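Local coordinates for protein Na-K-Cl cotransporter (Methanosarcina acetivorans, PDB 3G40) that probably carries chloride together with cations across the membrane as a whole transporter, this chain being its cytoplasmic C-terminal domain, at residues A[28-33]-A[65-70]; A[35-40]-A[76-81]; A[43-48]-A[189-194]; A[95-100]-A[135-140]. All coordinates share one frame; numbering follows the deposited sequence.

Contact 1 of 4, residues A[28-33]-A[65-70]; sequences EDPREL and LSQLPS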
loop_
_atom_site.group_PDB
_atom_site.type_symbol
_atom_site.label_atom_id
_atom_site.label_comp_id
_atom_site.label_asym_id
_atom_site.label_seq_id
_atom_site.Cartn_x
_atom_site.Cartn_y
_atom_site.Cartn_z
ATOM N N GLU A 28 -15.796 9.085 -3.007
ATOM C CA GLU A 28 -15.793 10.419 -3.594
ATOM C C GLU A 28 -14.638 10.522 -4.579
ATOM O O GLU A 28 -14.743 11.156 -5.623
ATOM C CB GLU A 28 -15.655 11.480 -2.504
ATOM C CG GLU A 28 -16.729 11.397 -1.444
ATOM C CD GLU A 28 -16.834 12.666 -0.618
ATOM O OE1 GLU A 28 -17.594 12.666 0.372
ATOM O OE2 GLU A 28 -16.163 13.663 -0.959
ATOM N N ASP A 29 -13.542 9.849 -4.256
ATOM C CA ASP A 29 -12.318 9.943 -5.043
ATOM C C ASP A 29 -11.865 8.533 -5.396
ATOM O O ASP A 29 -11.491 7.770 -4.504
ATOM C CB ASP A 29 -11.234 10.659 -4.216
ATOM C CG ASP A 29 -9.866 10.674 -4.906
ATOM O OD1 ASP A 29 -9.784 10.284 -6.085
ATOM O OD2 ASP A 29 -8.871 11.081 -4.262
ATOM N N PRO A 30 -11.888 8.187 -6.694
ATOM C CA PRO A 30 -11.590 6.824 -7.143
ATOM C C PRO A 30 -10.141 6.424 -6.871
ATOM O O PRO A 30 -9.850 5.230 -6.809
ATOM C CB PRO A 30 -11.831 6.888 -8.657
ATOM C CG PRO A 30 -12.627 8.112 -8.871
ATOM C CD PRO A 30 -12.221 9.073 -7.822
ATOM N N ARG A 31 -9.249 7.403 -6.741
ATOM C CA ARG A 31 -7.847 7.123 -6.437
ATOM C C ARG A 31 -7.684 6.562 -5.023
ATOM O O ARG A 31 -6.871 5.664 -4.798
ATOM C CB ARG A 31 -6.997 8.383 -6.598
ATOM C CG ARG A 31 -6.990 8.949 -8.019
ATOM C CD ARG A 31 -6.561 10.403 -7.974
ATOM N NE ARG A 31 -6.711 11.064 -9.263
ATOM C CZ ARG A 31 -6.811 12.380 -9.410
ATOM N NH1 ARG A 31 -6.789 13.168 -8.341
ATOM N NH2 ARG A 31 -6.943 12.908 -10.619
ATOM N N GLU A 32 -8.447 7.102 -4.075
ATOM C CA GLU A 32 -8.477 6.554 -2.718
ATOM C C GLU A 32 -9.010 5.135 -2.748
ATOM O O GLU A 32 -8.485 4.246 -2.079
ATOM C CB GLU A 32 -9.358 7.400 -1.796
ATOM C CG GLU A 32 -8.692 8.649 -1.253
ATOM C CD GLU A 32 -7.716 8.371 -0.110
ATOM O OE1 GLU A 32 -7.621 7.214 0.365
ATOM O OE2 GLU A 32 -7.044 9.331 0.319
ATOM N N LEU A 33 -10.067 4.920 -3.523
ATOM C CA LEU A 33 -10.595 3.572 -3.683
ATOM C C LEU A 33 -9.527 2.627 -4.230
ATOM O O LEU A 33 -9.374 1.525 -3.721
ATOM C CB LEU A 33 -11.822 3.571 -4.603
ATOM C CG LEU A 33 -12.413 2.197 -4.921
ATOM C CD1 LEU A 33 -12.815 1.465 -3.648
ATOM C CD2 LEU A 33 -13.624 2.354 -5.882
ATOM N N LEU A 65 -18.493 7.832 -13.061
ATOM C CA LEU A 65 -19.278 7.024 -13.989
ATOM C C LEU A 65 -18.385 6.122 -14.828
ATOM O O LEU A 65 -18.782 5.015 -15.195
ATOM C CB LEU A 65 -20.157 7.912 -14.894
ATOM C CG LEU A 65 -21.398 7.259 -15.517
ATOM C CD1 LEU A 65 -22.418 6.862 -14.446
ATOM C CD2 LEU A 65 -22.046 8.189 -16.541
ATOM N N SER A 66 -17.177 6.594 -15.121
ATOM C CA SER A 66 -16.214 5.811 -15.890
ATOM C C SER A 66 -15.416 4.818 -15.037
ATOM O O SER A 66 -15.110 3.707 -15.478
ATOM C CB SER A 66 -15.249 6.746 -16.615
ATOM O OG SER A 66 -15.946 7.603 -17.500
ATOM N N GLN A 67 -15.085 5.216 -13.814
ATOM C CA GLN A 67 -14.164 4.435 -12.989
ATOM C C GLN A 67 -14.827 3.380 -12.098
ATOM O O GLN A 67 -14.288 2.286 -11.929
ATOM C CB GLN A 67 -13.293 5.365 -12.137
ATOM C CG GLN A 67 -12.451 6.330 -12.956
ATOM C CD GLN A 67 -11.142 6.684 -12.276
ATOM O OE1 GLN A 67 -10.444 5.815 -11.745
ATOM N NE2 GLN A 67 -10.793 7.966 -12.297
ATOM N N LEU A 68 -15.976 3.708 -11.509
ATOM C CA LEU A 68 -16.623 2.777 -10.583
ATOM C C LEU A 68 -17.012 1.437 -11.208
ATOM O O LEU A 68 -16.805 0.389 -10.596
ATOM C CB LEU A 68 -17.824 3.415 -9.868
ATOM C CG LEU A 68 -17.515 4.448 -8.784
ATOM C CD1 LEU A 68 -18.747 4.665 -7.936
ATOM C CD2 LEU A 68 -16.330 4.017 -7.907
ATOM N N PRO A 69 -17.583 1.453 -12.422
ATOM C CA PRO A 69 -17.937 0.165 -13.023
ATOM C C PRO A 69 -16.712 -0.701 -13.255
ATOM O O PRO A 69 -16.790 -1.918 -13.111
ATOM C CB PRO A 69 -18.545 0.566 -14.371
ATOM C CG PRO A 69 -19.046 1.934 -14.147
ATOM C CD PRO A 69 -18.067 2.585 -13.233
ATOM N N SER A 70 -15.592 -0.093 -13.616
ATOM C CA SER A 70 -14.385 -0.879 -13.851
ATOM C C SER A 70 -13.857 -1.476 -12.544
ATOM O O SER A 70 -13.398 -2.623 -12.498
ATOM C CB SER A 70 -13.299 -0.030 -14.499
ATOM O OG SER A 70 -12.160 -0.823 -14.772
#

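Contact 2 of 4, residues A[35-40]-A[76-81]; sequences GTFDFL and QEEGVF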
loop_
_atom_site.group_PDB
_atom_site.type_symbol
_atom_site.label_atom_id
_atom_site.label_comp_id
_atom_site.label_asym_id
_atom_site.label_seq_id
_atom_site.Cartn_x
_atom_site.Cartn_y
_atom_site.Cartn_z
ATOM N N GLY A 35 -6.424 2.860 -3.910
ATOM C CA GLY A 35 -5.426 2.671 -2.862
ATOM C C GLY A 35 -5.885 1.728 -1.756
ATOM O O GLY A 35 -5.071 1.244 -0.968
ATOM N N THR A 36 -7.190 1.463 -1.708
ATOM C CA THR A 36 -7.792 0.645 -0.662
ATOM C C THR A 36 -8.347 -0.655 -1.221
ATOM O O THR A 36 -8.802 -1.500 -0.465
ATOM C CB THR A 36 -8.976 1.378 0.021
ATOM O OG1 THR A 36 -8.657 2.759 0.204
ATOM C CG2 THR A 36 -9.286 0.749 1.366
ATOM N N PHE A 37 -8.327 -0.812 -2.548
ATOM C CA PHE A 37 -8.916 -1.989 -3.186
ATOM C C PHE A 37 -8.473 -3.315 -2.541
ATOM O O PHE A 37 -9.301 -4.159 -2.191
ATOM C CB PHE A 37 -8.589 -1.992 -4.689
ATOM C CG PHE A 37 -9.191 -3.139 -5.451
ATOM C CD1 PHE A 37 -10.334 -2.923 -6.240
ATOM C CD2 PHE A 37 -8.588 -4.394 -5.468
ATOM C CE1 PHE A 37 -10.888 -3.963 -6.997
ATOM C CE2 PHE A 37 -9.138 -5.439 -6.204
ATOM C CZ PHE A 37 -10.299 -5.214 -6.986
ATOM N N ASP A 38 -7.171 -3.517 -2.404
ATOM C CA ASP A 38 -6.688 -4.824 -1.944
ATOM C C ASP A 38 -7.138 -5.125 -0.520
ATOM O O ASP A 38 -7.405 -6.272 -0.161
ATOM C CB ASP A 38 -5.161 -4.930 -2.068
ATOM C CG ASP A 38 -4.706 -5.183 -3.494
ATOM O OD1 ASP A 38 -5.544 -5.576 -4.344
ATOM O OD2 ASP A 38 -3.503 -5.001 -3.772
ATOM N N PHE A 39 -7.196 -4.082 0.288
ATOM C CA PHE A 39 -7.597 -4.205 1.683
ATOM C C PHE A 39 -9.092 -4.520 1.754
ATOM O O PHE A 39 -9.513 -5.386 2.514
ATOM C CB PHE A 39 -7.258 -2.911 2.434
ATOM C CG PHE A 39 -7.526 -2.968 3.927
ATOM C CD1 PHE A 39 -6.964 -3.968 4.714
ATOM C CD2 PHE A 39 -8.318 -2.012 4.534
ATOM C CE1 PHE A 39 -7.207 -4.018 6.083
ATOM C CE2 PHE A 39 -8.568 -2.041 5.897
ATOM C CZ PHE A 39 -8.001 -3.056 6.683
ATOM N N LEU A 40 -9.903 -3.826 0.953
ATOM C CA LEU A 40 -11.331 -4.136 0.903
ATOM C C LEU A 40 -11.493 -5.580 0.444
ATOM O O LEU A 40 -12.332 -6.315 0.962
ATOM C CB LEU A 40 -12.068 -3.182 -0.072
ATOM C CG LEU A 40 -12.134 -1.732 0.402
ATOM C CD1 LEU A 40 -12.592 -0.756 -0.708
ATOM C CD2 LEU A 40 -13.032 -1.613 1.619
ATOM N N GLN A 76 -15.088 -8.423 -8.744
ATOM C CA GLN A 76 -15.644 -9.684 -9.213
ATOM C C GLN A 76 -14.561 -10.606 -9.747
ATOM O O GLN A 76 -14.582 -11.806 -9.473
ATOM C CB GLN A 76 -16.720 -9.451 -10.295
ATOM C CG GLN A 76 -17.967 -8.743 -9.772
ATOM C CD GLN A 76 -19.099 -8.657 -10.800
ATOM O OE1 GLN A 76 -19.466 -9.649 -11.438
ATOM N NE2 GLN A 76 -19.662 -7.467 -10.950
ATOM N N GLU A 77 -13.643 -10.048 -10.537
ATOM C CA GLU A 77 -12.489 -10.794 -11.033
ATOM C C GLU A 77 -11.638 -11.367 -9.890
ATOM O O GLU A 77 -11.018 -12.411 -10.043
ATOM C CB GLU A 77 -11.594 -9.900 -11.897
ATOM C CG GLU A 77 -12.281 -9.310 -13.107
ATOM C CD GLU A 77 -11.399 -8.332 -13.863
ATOM O OE1 GLU A 77 -10.378 -7.880 -13.295
ATOM O OE2 GLU A 77 -11.734 -8.018 -15.027
ATOM N N GLU A 78 -11.596 -10.670 -8.762
ATOM C CA GLU A 78 -10.734 -11.088 -7.655
ATOM C C GLU A 78 -11.506 -11.862 -6.581
ATOM O O GLU A 78 -11.042 -12.018 -5.448
ATOM C CB GLU A 78 -9.912 -9.890 -7.112
ATOM C CG GLU A 78 -9.063 -9.242 -8.235
ATOM C CD GLU A 78 -7.883 -8.367 -7.771
ATOM O OE1 GLU A 78 -7.397 -8.533 -6.636
ATOM O OE2 GLU A 78 -7.429 -7.514 -8.572
ATOM N N GLY A 79 -12.680 -12.360 -6.968
ATOM C CA GLY A 79 -13.433 -13.314 -6.172
ATOM C C GLY A 79 -14.368 -12.737 -5.121
ATOM O O GLY A 79 -14.759 -13.430 -4.175
ATOM N N VAL A 80 -14.736 -11.473 -5.289
ATOM C CA VAL A 80 -15.632 -10.801 -4.344
ATOM C C VAL A 80 -16.846 -10.269 -5.128
ATOM O O VAL A 80 -16.700 -9.748 -6.224
ATOM C CB VAL A 80 -14.894 -9.680 -3.620
ATOM C CG1 VAL A 80 -15.833 -8.834 -2.788
ATOM C CG2 VAL A 80 -13.767 -10.311 -2.698
ATOM N N PHE A 81 -18.045 -10.442 -4.589
ATOM C CA PHE A 81 -19.232 -9.925 -5.286
ATOM C C PHE A 81 -19.228 -8.403 -5.205
ATOM O O PHE A 81 -18.721 -7.829 -4.236
ATOM C CB PHE A 81 -20.492 -10.494 -4.654
ATOM C CG PHE A 81 -20.623 -11.977 -4.807
ATOM C CD1 PHE A 81 -20.609 -12.809 -3.689
ATOM C CD2 PHE A 81 -20.754 -12.545 -6.068
ATOM C CE1 PHE A 81 -20.734 -14.177 -3.825
ATOM C CE2 PHE A 81 -20.879 -13.916 -6.218
ATOM C CZ PHE A 81 -20.874 -14.738 -5.096
HETATM O O HOH W 1 -5.343 -6.328 -6.871
#

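Contact 3 of 4, residues A[43-48]-A[189-194]; sequences ITYPKG and KSNWKA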
loop_
_atom_site.group_PDB
_atom_site.type_symbol
_atom_site.label_atom_id
_atom_site.label_comp_id
_atom_site.label_asym_id
_atom_site.label_seq_id
_atom_site.Cartn_x
_atom_site.Cartn_y
_atom_site.Cartn_z
ATOM N N ILE A 43 -10.724 -8.028 3.241
ATOM C CA ILE A 43 -11.796 -8.092 4.233
ATOM C C ILE A 43 -12.952 -8.981 3.756
ATOM O O ILE A 43 -13.604 -9.651 4.558
ATOM C CB ILE A 43 -12.326 -6.684 4.574
ATOM C CG1 ILE A 43 -11.291 -5.908 5.396
ATOM C CG2 ILE A 43 -13.660 -6.763 5.308
ATOM C CD1 ILE A 43 -11.616 -4.396 5.521
ATOM N N THR A 44 -13.185 -9.006 2.450
ATOM C CA THR A 44 -14.393 -9.624 1.890
ATOM C C THR A 44 -14.186 -10.986 1.210
ATOM O O THR A 44 -15.146 -11.728 1.002
ATOM C CB THR A 44 -15.093 -8.658 0.882
ATOM O OG1 THR A 44 -14.139 -8.227 -0.093
ATOM C CG2 THR A 44 -15.640 -7.436 1.599
ATOM N N TYR A 45 -12.950 -11.307 0.842
ATOM C CA TYR A 45 -12.655 -12.577 0.176
ATOM C C TYR A 45 -12.717 -13.774 1.139
ATOM O O TYR A 45 -12.187 -13.708 2.252
ATOM C CB TYR A 45 -11.266 -12.525 -0.465
ATOM C CG TYR A 45 -10.883 -13.809 -1.149
ATOM C CD1 TYR A 45 -10.139 -14.786 -0.486
ATOM C CD2 TYR A 45 -11.269 -14.053 -2.456
ATOM C CE1 TYR A 45 -9.808 -15.975 -1.118
ATOM C CE2 TYR A 45 -10.940 -15.224 -3.090
ATOM C CZ TYR A 45 -10.205 -16.183 -2.421
ATOM O OH TYR A 45 -9.894 -17.345 -3.086
ATOM N N PRO A 46 -13.369 -14.873 0.720
ATOM C CA PRO A 46 -14.093 -15.045 -0.537
ATOM C C PRO A 46 -15.600 -14.885 -0.348
ATOM O O PRO A 46 -16.111 -15.077 0.763
ATOM C CB PRO A 46 -13.818 -16.511 -0.896
ATOM C CG PRO A 46 -13.356 -17.173 0.391
ATOM C CD PRO A 46 -13.344 -16.130 1.486
ATOM N N LYS A 47 -16.287 -14.544 -1.434
ATOM C CA LYS A 47 -17.753 -14.517 -1.479
ATOM C C LYS A 47 -18.410 -13.502 -0.540
ATOM O O LYS A 47 -19.623 -13.537 -0.362
ATOM C CB LYS A 47 -18.345 -15.914 -1.238
ATOM C CG LYS A 47 -17.904 -16.986 -2.234
ATOM C CD LYS A 47 -18.329 -16.668 -3.649
ATOM C CE LYS A 47 -18.218 -17.899 -4.538
ATOM N NZ LYS A 47 -19.017 -17.768 -5.796
ATOM N N GLY A 48 -17.618 -12.616 0.066
ATOM C CA GLY A 48 -18.163 -11.428 0.706
ATOM C C GLY A 48 -18.619 -10.482 -0.414
ATOM O O GLY A 48 -18.669 -10.880 -1.578
ATOM N N LYS A 189 -6.272 -12.251 9.474
ATOM C CA LYS A 189 -5.264 -13.266 9.807
ATOM C C LYS A 189 -5.215 -14.286 8.677
ATOM O O LYS A 189 -4.152 -14.676 8.207
ATOM C CB LYS A 189 -5.600 -13.986 11.113
ATOM C CG LYS A 189 -4.669 -15.175 11.417
ATOM C CD LYS A 189 -5.108 -15.931 12.663
ATOM C CE LYS A 189 -4.498 -17.324 12.721
ATOM N NZ LYS A 189 -3.014 -17.334 12.590
ATOM N N SER A 190 -6.392 -14.724 8.243
ATOM C CA SER A 190 -6.455 -15.800 7.275
ATOM C C SER A 190 -6.027 -15.332 5.868
ATOM O O SER A 190 -5.233 -15.994 5.202
ATOM C CB SER A 190 -7.872 -16.408 7.277
ATOM O OG SER A 190 -8.166 -17.039 6.051
ATOM N N ASN A 191 -6.528 -14.183 5.423
ATOM C CA ASN A 191 -6.198 -13.706 4.076
ATOM C C ASN A 191 -4.751 -13.186 3.914
ATOM O O ASN A 191 -4.156 -13.350 2.858
ATOM C CB ASN A 191 -7.230 -12.687 3.589
ATOM C CG ASN A 191 -8.525 -13.353 3.161
ATOM O OD1 ASN A 191 -8.538 -14.544 2.867
ATOM N ND2 ASN A 191 -9.618 -12.599 3.151
ATOM N N TRP A 192 -4.195 -12.584 4.964
ATOM C CA TRP A 192 -2.794 -12.129 4.954
ATOM C C TRP A 192 -1.817 -13.237 5.340
ATOM O O TRP A 192 -0.603 -13.106 5.118
ATOM C CB TRP A 192 -2.587 -10.973 5.939
ATOM C CG TRP A 192 -3.237 -9.686 5.554
ATOM C CD1 TRP A 192 -3.933 -9.410 4.392
ATOM C CD2 TRP A 192 -3.231 -8.472 6.315
ATOM N NE1 TRP A 192 -4.366 -8.100 4.405
ATOM C CE2 TRP A 192 -3.944 -7.503 5.568
ATOM C CE3 TRP A 192 -2.693 -8.112 7.554
ATOM C CZ2 TRP A 192 -4.138 -6.203 6.029
ATOM C CZ3 TRP A 192 -2.890 -6.820 8.018
ATOM C CH2 TRP A 192 -3.601 -5.874 7.247
ATOM N N LYS A 193 -2.335 -14.309 5.939
ATOM C CA LYS A 193 -1.478 -15.326 6.552
ATOM C C LYS A 193 -0.521 -14.647 7.523
ATOM O O LYS A 193 0.678 -14.913 7.527
ATOM C CB LYS A 193 -0.712 -16.121 5.497
ATOM C CG LYS A 193 -1.624 -16.954 4.609
ATOM C CD LYS A 193 -0.844 -17.880 3.695
ATOM C CE LYS A 193 -1.787 -18.793 2.919
ATOM N NZ LYS A 193 -1.060 -19.731 2.018
ATOM N N ALA A 194 -1.088 -13.767 8.338
ATOM C CA ALA A 194 -0.362 -12.985 9.329
ATOM C C ALA A 194 -0.443 -13.642 10.708
ATOM O O ALA A 194 -1.275 -14.522 10.938
ATOM C CB ALA A 194 -0.958 -11.559 9.388
#

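Contact 4 of 4, residues A[95-100]-A[135-140]; sequences NLVVGM and SMYRMG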
loop_
_atom_site.group_PDB
_atom_site.type_symbol
_atom_site.label_atom_id
_atom_site.label_comp_id
_atom_site.label_asym_id
_atom_site.label_seq_id
_atom_site.Cartn_x
_atom_site.Cartn_y
_atom_site.Cartn_z
ATOM N N ASN A 95 -26.796 11.636 1.354
ATOM C CA ASN A 95 -26.706 10.551 0.390
ATOM C C ASN A 95 -26.299 9.208 1.009
ATOM O O ASN A 95 -26.707 8.150 0.531
ATOM C CB ASN A 95 -25.771 10.942 -0.755
ATOM C CG ASN A 95 -26.313 12.104 -1.572
ATOM O OD1 ASN A 95 -27.416 12.597 -1.316
ATOM N ND2 ASN A 95 -25.543 12.546 -2.560
ATOM N N LEU A 96 -25.508 9.241 2.076
ATOM C CA LEU A 96 -25.138 7.997 2.749
ATOM C C LEU A 96 -26.337 7.358 3.432
ATOM O O LEU A 96 -26.475 6.134 3.436
ATOM C CB LEU A 96 -24.014 8.216 3.758
ATOM C CG LEU A 96 -22.606 8.153 3.177
ATOM C CD1 LEU A 96 -22.297 9.437 2.427
ATOM C CD2 LEU A 96 -21.613 7.928 4.287
ATOM N N VAL A 97 -27.200 8.190 4.008
ATOM C CA VAL A 97 -28.405 7.704 4.665
ATOM C C VAL A 97 -29.313 7.009 3.658
ATOM O O VAL A 97 -29.814 5.913 3.915
ATOM C CB VAL A 97 -29.171 8.851 5.340
ATOM C CG1 VAL A 97 -30.590 8.416 5.694
ATOM C CG2 VAL A 97 -28.420 9.326 6.570
ATOM N N VAL A 98 -29.522 7.650 2.511
ATOM C CA VAL A 98 -30.282 7.039 1.426
ATOM C C VAL A 98 -29.599 5.751 0.967
ATOM O O VAL A 98 -30.255 4.734 0.731
ATOM C CB VAL A 98 -30.431 7.997 0.223
ATOM C CG1 VAL A 98 -31.072 7.277 -0.959
ATOM C CG2 VAL A 98 -31.237 9.232 0.617
ATOM N N GLY A 99 -28.275 5.802 0.844
ATOM C CA GLY A 99 -27.503 4.637 0.455
ATOM C C GLY A 99 -27.800 3.442 1.342
ATOM O O GLY A 99 -28.090 2.348 0.856
ATOM N N MET A 100 -27.741 3.656 2.652
ATOM C CA MET A 100 -28.000 2.589 3.615
ATOM C C MET A 100 -29.484 2.218 3.647
ATOM O O MET A 100 -29.841 1.045 3.774
ATOM C CB MET A 100 -27.532 3.011 5.007
ATOM C CG MET A 100 -26.083 3.478 5.056
ATOM S SD MET A 100 -25.508 3.781 6.743
ATOM C CE MET A 100 -26.797 4.862 7.359
ATOM N N SER A 135 -26.114 2.302 12.901
ATOM C CA SER A 135 -26.690 1.326 13.815
ATOM C C SER A 135 -28.197 1.212 13.601
ATOM O O SER A 135 -28.774 0.131 13.727
ATOM C CB SER A 135 -26.386 1.722 15.259
ATOM O OG SER A 135 -25.027 2.117 15.388
ATOM N N MET A 136 -28.825 2.333 13.263
ATOM C CA MET A 136 -30.258 2.369 13.029
ATOM C C MET A 136 -30.673 1.428 11.898
ATOM O O MET A 136 -31.756 0.841 11.929
ATOM C CB MET A 136 -30.702 3.799 12.709
ATOM C CG MET A 136 -30.231 4.833 13.721
ATOM S SD MET A 136 -30.691 6.516 13.268
ATOM C CE MET A 136 -30.087 7.428 14.688
ATOM N N TYR A 137 -29.813 1.293 10.895
ATOM C CA TYR A 137 -30.105 0.423 9.764
ATOM C C TYR A 137 -29.507 -0.973 9.935
ATOM O O TYR A 137 -29.193 -1.650 8.950
ATOM C CB TYR A 137 -29.623 1.069 8.461
ATOM C CG TYR A 137 -30.337 2.367 8.145
ATOM C CD1 TYR A 137 -29.827 3.585 8.575
ATOM C CD2 TYR A 137 -31.530 2.372 7.430
ATOM C CE1 TYR A 137 -30.481 4.773 8.295
ATOM C CE2 TYR A 137 -32.189 3.555 7.146
ATOM C CZ TYR A 137 -31.660 4.751 7.581
ATOM O OH TYR A 137 -32.308 5.931 7.303
ATOM N N ARG A 138 -29.358 -1.399 11.187
ATOM C CA ARG A 138 -28.766 -2.702 11.487
ATOM C C ARG A 138 -27.401 -2.877 10.818
ATOM O O ARG A 138 -27.085 -3.957 10.310
ATOM C CB ARG A 138 -29.703 -3.825 11.039
ATOM C CG ARG A 138 -31.079 -3.789 11.680
ATOM C CD ARG A 138 -32.048 -4.687 10.928
ATOM N NE ARG A 138 -31.513 -6.033 10.732
ATOM C CZ ARG A 138 -32.004 -6.914 9.865
ATOM N NH1 ARG A 138 -33.041 -6.590 9.104
ATOM N NH2 ARG A 138 -31.454 -8.116 9.752
ATOM N N MET A 139 -26.593 -1.820 10.809
ATOM C CA MET A 139 -25.284 -1.895 10.170
ATOM C C MET A 139 -24.099 -1.768 11.129
ATOM O O MET A 139 -24.095 -0.936 12.033
ATOM C CB MET A 139 -25.152 -0.846 9.062
ATOM C CG MET A 139 -25.847 -1.221 7.774
ATOM S SD MET A 139 -25.647 0.049 6.510
ATOM C CE MET A 139 -24.073 -0.369 5.768
ATOM N N GLY A 140 -23.090 -2.597 10.907
ATOM C CA GLY A 140 -21.813 -2.423 11.572
ATOM C C GLY A 140 -21.045 -1.316 10.873
ATOM O O GLY A 140 -21.395 -0.913 9.755
#

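Contact 1 of 4, residues A[28-33]-A[65-70]
Two helices of the alpha/beta fold, 30-44 and 64-77, come together at P30 and L33 from the first turn of one and Q67 and L68 from the other. Q67 lays its amide against the proline ring: OE1 is 3.6 Å from P30 CB, and NE2 is 3.9 Å from P30 CG. The two side chains cross at about a right angle. A bend at chi2 (-149°) of Q67 brings the amide onto the ring. Deeper in, the leucines meet tip to tip, L33 CD2 to L68 CD2 at 3.8 Å, and both also rest on V27 of strand 22-27. L33 gets there with CG anti to the backbone N (chi1 176°). Just ahead of the helix, D29 acts as its N-cap: OD1 takes the N-H of R31 at 3.0 Å, from above the carboxylate plane. With an alanine at Q67, the CB and CG of P30 would probably lose their cover on this side and a gap would open at the partly exposed margin. Everything that crosses is van der Waals contact, so here the two helices meet by shape, with an amide used for its bulk at the margin and branched methyls against the sheet.

Contact 2 of 4, residues A[35-40]-A[76-81]
E78 reaches from the end of helix 64-77 toward F37 and D38 on helix 30-44. It stands at the Schellman motif that closes its helix, just before G79, whose positive phi (87°) lets the chain turn back and G79 N bond to Q76 O. From CB the side chain heads toward the partner helix. E78 CG comes within 4.3 Å of F37 CE2, and beyond it the extended chain delivers the carboxylate to the rim of the F37 ring. There E78 CD lies 3.6 Å from F37 CE2, near the ring plane, and the ring and carboxylate planes stand 62° apart. OE1 sits in the ring plane at its edge, while E78 OE2 is 3.6 Å from F37 CE2. F37 reaches this spot with CG anti to its backbone N (chi1 -178°), and it stacks on F75. E78 OE1 is also 4.2 Å from D38 OD1, a like charge. That pairing is probably tolerable because R41 makes salt bridges to both E78 OE1 and D38 OD1, while R154 of the second subunit takes E78 OE2, tying this helix end to the dimer partner. A water lies between the two carboxylates, 2.6 Å from D38 OD1 and 2.9 Å from E78 OE2, and may not serve both at once, since more acceptors surround it than it has protons to give.

Contact 3 of 4, residues A[43-48]-A[189-194]
The Y45 ring turns an edge to the N191 amide: OD1 lies in the ring plane, 3.7 Å from CD1, and the ring and amide planes are 55° apart. One face of the ring is covered by the next residue in the chain, P46, whose CB sits 3.7 Å above the ring centre. The peptide between Y45 and P46 is cis, which folds the proline back over its neighbour. The other half of the amide does the bonding. N191 ND2 donates to Y45 O at 2.9 Å, nearly straight at 175°, with the acceptor lying almost exactly in the amide plane. At the carbonyl, the donor is tilted 30° from the C=O plane. ND2 also bonds D42 O, so the amide spans two backbone carbonyls in and just past the last turn of helix 30-44, where helical N-H partners become scarce. Helix 30-44 belongs to the first half of this domain and helix 179-192 to the second, so here one helix end is tied to another across the two halves of the fold. Y45 O takes a second donor, K187 NZ, from the same helix as N191. The neighbouring W192 adds a bond of its own, NE1 to D42 OD2.

Contact 4 of 4, residues A[95-100]-A[135-140]
M100 of helix 94-103 is caught between Y137 and M139 in the turn that follows helix 124-136. Its methyl touches the ring: CE lies 3.5 Å from Y137 CD1 and 3.8 Å from CE1, while CB stands over one face of the ring, offset toward the rim. The bend at chi3 (-52°) turns CE to the tyrosine; the sulfur, placed by the torsions before it, lies against M139. M100 SD is 3.7 Å from M139 SD, and M139 SD also rests against M100 CG and CB. One turn back along the helix, V97 CG1 meets the phenol oxygen, 3.4 Å from Y137 OH, and the two side chains cross at about a right angle. With an alanine at M100, the Y137 ring and the M139 sulfur would probably lose their shared neighbour, opening a gap between the helix and the turn.

Y137 and M139 flank R138, the C-prime residue of the Schellman motif that ends helix 124-136. R138 has positive phi (53°), and its N bonds S135 O at 3.0 Å. The residues on either side of R138 both point toward helix 94-103, and R138 itself is anchored by a salt bridge from NE to E280. Farther out, M100 and M139 both lie on L24 of strand 22-27 and L113 of strand 112-116, and G140 opens strand 140-145 with a backbone bond to L113. Helix 94-103 and the end of helix 124-136 thus pack together over the sheet.

In the fold
Contacts 1 and 2 join the same two helices, 30-44 and 64-77, and touch through L33 and L40. Contact 1 is buried and mainly apolar next to the sheet; contact 2 is partly buried and charged, and both also touch the second subunit. Contact 3 lies at the surface, where the end of helix 30-44 meets the second half of the fold, and uses a backbone carbonyl in place of side-chain bulk; F81 N and G48 O, 3.1 Å apart, probably bond it to contact 2. Contact 4, partly buried, touches none of the others, though its nearest atoms come within about 6 Å of contact 1; it sets methionines and a tyrosine over the sheet.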